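Chorismate mutase and shikimate 5-dehydrogenase fusion protein (Clostridium acetobutylicum, PDB 3FBT) probably catalyses the reversible NADPH-linked reduction of 3-dehydroshikimate to shikimate through the shikimate dehydrogenase part present here, the whole fusion protein probably also acting as a chorismate mutase. Local coordinates at residues 107-110 / 111-114; 263-266 / 267-271. One frame throughout, in Å; residues are numbered along the deposited sequence.

From the N terminus the chain first builds the mixed sheet of the substrate-binding domain. Helix 105-115 then leads to strand 124-128, the first strand of the parallel Rossmann-type sheet, and contact 1 (107-110 with 111-114) is a single stretch of that helix, closing no loop beyond helical turns. After the last strand, 232-234, helix 237-252 is followed by helix 258-273, where contact 2 (263-266 with 267-271) is equally local. The two follow in series, neither nesting nor crossing; the centres of contacts 1 and 2 lie about 17 Å apart, and the nearest atoms of contacts 1 and 2 are about 7 Å apart. Helix 237-252 touches both, joining the interdomain helix to the C-terminal one.

Contact 1 (107-110 / 111-114); sequences IGFG and KMLS
Lys-111 opens the second half of a continuous stretch of helix 105-115, which leads from the substrate-binding domain into the Rossmann-type domain of the shikimate dehydrogenase fold. Its N bonds to Ile-107 O, and its aliphatic chain runs beside Ile-107 in the same direction, CE lying 4.1 Å from Ile-107 CG2; Tyr-238 and Ser-242 of helix 237-252 touch the lysine. At Met-112, whose N bonds to Gly-108 O, CG is anti to the backbone N (chi1 -174°) and the bend at the thioether swings CE to 3.4 Å from Phe-109 CD1, an oblique approach to the ring. Leu-113 comes to the same ring one turn on: its CG stands over one face, offset toward the rim, and its CD1 packs 3.3 Å from Phe-109 CE2. Val-137 and Met-239 also touch Phe-109, as does Leu-213, predicted to bind NADP(+), so the buried cluster probably backs the cofactor site. Ser-114 ends the stretch by gripping one carbonyl twice: its N, 3.1 Å from Gly-110 O, and its OG, 3.0 Å from Gly-110 O, reach that oxygen from opposite faces of the peptide plane.

Contact 2 (263-266 / 267-271); sequences EIFE and VLEEK
Phe-265 and Glu-269 both hold CG anti to the backbone N (chi1 170° and -171°), which sends the two side chains off the helix side by side and in the same direction. The carboxylate, carried on a chain extended beyond CG, comes obliquely to the ring: Glu-269 OE1 is 3.8 Å from Phe-265 CE2, and Glu-269 OE2 is 4.1 Å from Phe-265 CZ. The two planes are 57° apart, so the groups do not stack. On the backbone, Glu-269 N bonds to Phe-265 O at 2.8 Å, and the preceding pair is similar, with Leu-268 N 2.9 Å from Ile-264 O. The side chains of that preceding pair run alongside each other, Leu-268 CD2 meeting Ile-264 CG2 at 4.1 Å. Farther round, Glu-270 CG, turned anti to its own carbonyl carbon, lies 3.2 Å from Glu-266 O, the oxygen that also accepts the bond from Glu-270 N. Glu-266 OE2 lies 4.8 Å from Glu-269 OE1; these like charges would probably repel mildly. Ile-264 packs on Leu-26 and Ile-27 of helix 19-31 and on Val-241 of helix 237-252, while Lys-271 makes a cation-pi contact with Tyr-22. The i to i+4 bonds are those of an alpha helix; buried Ile-264 and Leu-268 against exposed Glu-266 and Glu-270 make C-terminal helix 258-273 amphipathic, with Leu-268 beside His-19 of the predicted shikimate site.

Contact 1 (107-110 / 111-114)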
ATOM      1  N   ILE A 107      -0.973  17.800 -19.179  1.00 41.26           N
ATOM      2  CA  ILE A 107      -2.312  18.319 -18.829  1.00 40.85           C
ATOM      3  C   ILE A 107      -2.125  19.381 -17.780  1.00 40.41           C
ATOM      4  O   ILE A 107      -2.735  20.444 -17.811  1.00 39.10           O
ATOM      5  CB  ILE A 107      -3.211  17.202 -18.267  1.00 40.31           C
ATOM      6  CG1 ILE A 107      -3.325  16.076 -19.288  1.00 39.82           C
ATOM      7  CG2 ILE A 107      -4.595  17.752 -17.947  1.00 43.48           C
ATOM      8  CD1 ILE A 107      -4.462  15.060 -19.021  1.00 45.58           C
ATOM      9  N   GLY A 108      -1.274  19.091 -16.797  1.00 40.71           N
ATOM     10  CA  GLY A 108      -1.022  20.103 -15.757  1.00 38.96           C
ATOM     11  C   GLY A 108      -0.479  21.425 -16.353  1.00 38.92           C
ATOM     12  O   GLY A 108      -0.800  22.530 -15.877  1.00 39.01           O
ATOM     13  N   PHE A 109       0.403  21.316 -17.321  1.00 37.13           N
ATOM     14  CA  PHE A 109       1.086  22.504 -17.834  1.00 38.57           C
ATOM     15  C   PHE A 109      -0.001  23.386 -18.531  1.00 39.93           C
ATOM     16  O   PHE A 109      -0.109  24.569 -18.273  1.00 40.34           O
ATOM     17  CB  PHE A 109       2.169  22.110 -18.843  1.00 37.57           C
ATOM     18  CG  PHE A 109       2.928  23.303 -19.428  1.00 38.77           C
ATOM     19  CD1 PHE A 109       3.713  24.102 -18.632  1.00 39.53           C
ATOM     20  CD2 PHE A 109       2.746  23.663 -20.740  1.00 41.59           C
ATOM     21  CE1 PHE A 109       4.381  25.201 -19.174  1.00 42.45           C
ATOM     22  CE2 PHE A 109       3.412  24.762 -21.279  1.00 44.73           C
ATOM     23  CZ  PHE A 109       4.220  25.525 -20.490  1.00 41.68           C
ATOM     24  N   GLY A 110      -0.843  22.755 -19.327  1.00 39.72           N
ATOM     25  CA  GLY A 110      -1.942  23.474 -19.968  1.00 42.75           C
ATOM     26  C   GLY A 110      -2.892  24.118 -18.965  1.00 43.74           C
ATOM     27  O   GLY A 110      -3.406  25.212 -19.230  1.00 43.00           O
ATOM     28  N   LYS A 111      -3.133  23.480 -17.811  1.00 43.01           N
ATOM     29  CA  LYS A 111      -4.088  24.087 -16.893  1.00 43.76           C
ATOM     30  C   LYS A 111      -3.498  25.346 -16.298  1.00 44.71           C
ATOM     31  O   LYS A 111      -4.224  26.320 -15.958  1.00 44.51           O
ATOM     32  CB  LYS A 111      -4.560  23.132 -15.783  1.00 43.52           C
ATOM     33  CG  LYS A 111      -5.287  21.868 -16.270  1.00 44.35           C
ATOM     34  CD  LYS A 111      -6.792  21.982 -16.440  1.00 49.58           C
ATOM     35  CE  LYS A 111      -7.332  20.752 -17.291  1.00 50.24           C
ATOM     36  NZ  LYS A 111      -8.822  20.712 -17.585  1.00 51.27           N
ATOM     37  N   MET A 112      -2.177  25.316 -16.112  1.00 45.32           N
ATOM     38  CA  MET A 112      -1.462  26.428 -15.531  1.00 44.47           C
ATOM     39  C   MET A 112      -1.484  27.707 -16.455  1.00 46.00           C
ATOM     40  O   MET A 112      -1.705  28.834 -15.985  1.00 45.53           O
ATOM     41  CB  MET A 112      -0.050  25.990 -15.199  1.00 44.80           C
ATOM     42  CG  MET A 112       0.762  27.032 -14.439  1.00 42.80           C
ATOM     43  SD  MET A 112       2.584  26.738 -14.426  1.00 35.00           S
ATOM     44  CE  MET A 112       2.946  26.007 -15.928  1.00 30.27           C
ATOM     45  N   LEU A 113      -1.228  27.509 -17.742  1.00 46.61           N
ATOM     46  CA  LEU A 113      -1.286  28.580 -18.744  1.00 48.19           C
ATOM     47  C   LEU A 113      -2.742  29.130 -18.753  1.00 49.00           C
ATOM     48  O   LEU A 113      -2.921  30.303 -18.568  1.00 48.69           O
ATOM     49  CB  LEU A 113      -0.873  28.079 -20.138  1.00 46.70           C
ATOM     50  CG  LEU A 113       0.574  27.526 -20.203  1.00 46.50           C
ATOM     51  CD1 LEU A 113       1.034  27.096 -21.594  1.00 44.20           C
ATOM     52  CD2 LEU A 113       1.566  28.489 -19.593  1.00 42.15           C
ATOM     53  N   SER A 114      -3.763  28.283 -18.898  1.00 50.82           N
ATOM     54  CA  SER A 114      -5.141  28.818 -18.926  1.00 52.23           C
ATOM     55  C   SER A 114      -5.414  29.627 -17.712  1.00 52.89           C
ATOM     56  O   SER A 114      -5.876  30.762 -17.820  1.00 53.94           O
ATOM     57  CB  SER A 114      -6.175  27.744 -19.010  1.00 52.22           C
ATOM     58  OG  SER A 114      -5.761  26.847 -20.001  1.00 55.87           O
TER

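Contact 2 (263-266 / 267-271)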
ATOM      1  N   GLU A 263      -8.741  25.390  -4.393  1.00 51.83           N
ATOM      2  CA  GLU A 263      -8.731  25.183  -2.947  1.00 52.56           C
ATOM      3  C   GLU A 263      -7.471  24.442  -2.464  1.00 52.99           C
ATOM      4  O   GLU A 263      -6.725  24.893  -1.528  1.00 52.40           O
ATOM      5  CB  GLU A 263     -10.022  24.445  -2.577  1.00 53.33           C
ATOM      6  CG  GLU A 263     -10.205  24.202  -1.112  1.00 57.41           C
ATOM      7  CD  GLU A 263     -11.512  23.460  -0.818  1.00 64.20           C
ATOM      8  OE1 GLU A 263     -11.850  23.317   0.380  1.00 67.01           O
ATOM      9  OE2 GLU A 263     -12.203  23.006  -1.778  1.00 67.70           O
ATOM     10  N   ILE A 264      -7.173  23.318  -3.111  1.00 52.21           N
ATOM     11  CA  ILE A 264      -5.892  22.705  -2.807  1.00 52.32           C
ATOM     12  C   ILE A 264      -4.707  23.643  -3.122  1.00 51.88           C
ATOM     13  O   ILE A 264      -3.731  23.704  -2.383  1.00 50.90           O
ATOM     14  CB  ILE A 264      -5.758  21.309  -3.451  1.00 53.14           C
ATOM     15  CG1 ILE A 264      -7.015  20.483  -3.057  1.00 52.90           C
ATOM     16  CG2 ILE A 264      -4.469  20.698  -3.020  1.00 48.19           C
ATOM     17  CD1 ILE A 264      -6.963  19.001  -3.375  1.00 52.48           C
ATOM     18  N   PHE A 265      -4.830  24.406  -4.194  1.00 52.28           N
ATOM     19  CA  PHE A 265      -3.787  25.353  -4.579  1.00 52.57           C
ATOM     20  C   PHE A 265      -3.541  26.400  -3.499  1.00 53.77           C
ATOM     21  O   PHE A 265      -2.393  26.600  -3.049  1.00 52.24           O
ATOM     22  CB  PHE A 265      -4.160  26.021  -5.899  1.00 52.96           C
ATOM     23  CG  PHE A 265      -3.281  27.182  -6.253  1.00 54.04           C
ATOM     24  CD1 PHE A 265      -2.178  27.012  -7.085  1.00 55.08           C
ATOM     25  CD2 PHE A 265      -3.553  28.446  -5.751  1.00 56.92           C
ATOM     26  CE1 PHE A 265      -1.357  28.094  -7.436  1.00 54.83           C
ATOM     27  CE2 PHE A 265      -2.738  29.547  -6.094  1.00 58.87           C
ATOM     28  CZ  PHE A 265      -1.645  29.361  -6.946  1.00 57.57           C
ATOM     29  N   GLU A 266      -4.618  27.059  -3.053  1.00 55.68           N
ATOM     30  CA  GLU A 266      -4.492  28.056  -1.958  1.00 57.88           C
ATOM     31  C   GLU A 266      -3.907  27.478  -0.712  1.00 57.68           C
ATOM     32  O   GLU A 266      -2.973  28.084  -0.126  1.00 58.28           O
ATOM     33  CB  GLU A 266      -5.804  28.791  -1.639  1.00 59.09           C
ATOM     34  CG  GLU A 266      -5.838  30.211  -2.176  1.00 64.16           C
ATOM     35  CD  GLU A 266      -6.415  30.274  -3.586  1.00 73.46           C
ATOM     36  OE1 GLU A 266      -7.513  29.694  -3.801  1.00 76.24           O
ATOM     37  OE2 GLU A 266      -5.777  30.893  -4.481  1.00 75.16           O
ATOM     38  N   VAL A 267      -4.408  26.307  -0.297  1.00 57.65           N
ATOM     39  CA  VAL A 267      -3.803  25.633   0.862  1.00 57.63           C
ATOM     40  C   VAL A 267      -2.311  25.373   0.691  1.00 58.81           C
ATOM     41  O   VAL A 267      -1.513  25.692   1.595  1.00 60.47           O
ATOM     42  CB  VAL A 267      -4.391  24.267   1.171  1.00 57.78           C
ATOM     43  CG1 VAL A 267      -3.455  23.552   2.097  1.00 54.63           C
ATOM     44  CG2 VAL A 267      -5.769  24.372   1.772  1.00 57.72           C
ATOM     45  N   LEU A 268      -1.921  24.746  -0.428  1.00 58.48           N
ATOM     46  CA  LEU A 268      -0.498  24.450  -0.645  1.00 57.91           C
ATOM     47  C   LEU A 268       0.339  25.717  -0.740  1.00 58.39           C
ATOM     48  O   LEU A 268       1.464  25.731  -0.256  1.00 57.21           O
ATOM     49  CB  LEU A 268      -0.264  23.597  -1.898  1.00 56.66           C
ATOM     50  CG  LEU A 268      -0.000  22.106  -1.686  1.00 56.75           C
ATOM     51  CD1 LEU A 268       1.447  21.827  -1.166  1.00 50.54           C
ATOM     52  CD2 LEU A 268      -1.105  21.440  -0.794  1.00 52.68           C
ATOM     53  N   GLU A 269      -0.203  26.773  -1.357  1.00 60.20           N
ATOM     54  CA  GLU A 269       0.576  28.016  -1.533  1.00 63.18           C
ATOM     55  C   GLU A 269       1.015  28.579  -0.196  1.00 64.29           C
ATOM     56  O   GLU A 269       2.205  28.860   0.009  1.00 64.89           O
ATOM     57  CB  GLU A 269      -0.154  29.062  -2.360  1.00 63.64           C
ATOM     58  CG  GLU A 269       0.717  30.255  -2.736  1.00 66.60           C
ATOM     59  CD  GLU A 269      -0.032  31.281  -3.538  1.00 70.45           C
ATOM     60  OE1 GLU A 269      -1.199  31.537  -3.209  1.00 75.86           O
ATOM     61  OE2 GLU A 269       0.514  31.832  -4.513  1.00 74.00           O
ATOM     62  N   GLU A 270       0.063  28.692   0.735  1.00 66.06           N
ATOM     63  CA  GLU A 270       0.369  29.045   2.116  1.00 66.75           C
ATOM     64  C   GLU A 270       1.331  28.048   2.720  1.00 66.61           C
ATOM     65  O   GLU A 270       2.357  28.411   3.279  1.00 67.69           O
ATOM     66  CB  GLU A 270      -0.890  29.036   2.968  1.00 67.85           C
ATOM     67  CG  GLU A 270      -2.029  29.865   2.411  1.00 71.97           C
ATOM     68  CD  GLU A 270      -1.587  31.231   1.877  1.00 77.02           C
ATOM     69  OE1 GLU A 270      -0.772  31.933   2.549  1.00 78.11           O
ATOM     70  OE2 GLU A 270      -2.082  31.594   0.774  1.00 79.25           O
ATOM     71  N   LYS A 271       1.016  26.776   2.659  1.00 65.73           N
ATOM     72  CA  LYS A 271       1.913  25.869   3.331  1.00 65.53           C
ATOM     73  C   LYS A 271       3.340  26.074   2.829  1.00 65.86           C
ATOM     74  O   LYS A 271       4.271  26.026   3.616  1.00 66.10           O
ATOM     75  CB  LYS A 271       1.460  24.424   3.184  1.00 65.30           C
ATOM     76  CG  LYS A 271       2.409  23.380   3.716  1.00 64.92           C
ATOM     77  CD  LYS A 271       1.639  22.081   3.820  1.00 66.43           C
ATOM     78  CE  LYS A 271       2.370  21.011   4.599  1.00 67.48           C
ATOM     79  NZ  LYS A 271       1.380  19.938   5.071  1.00 68.21           N
TER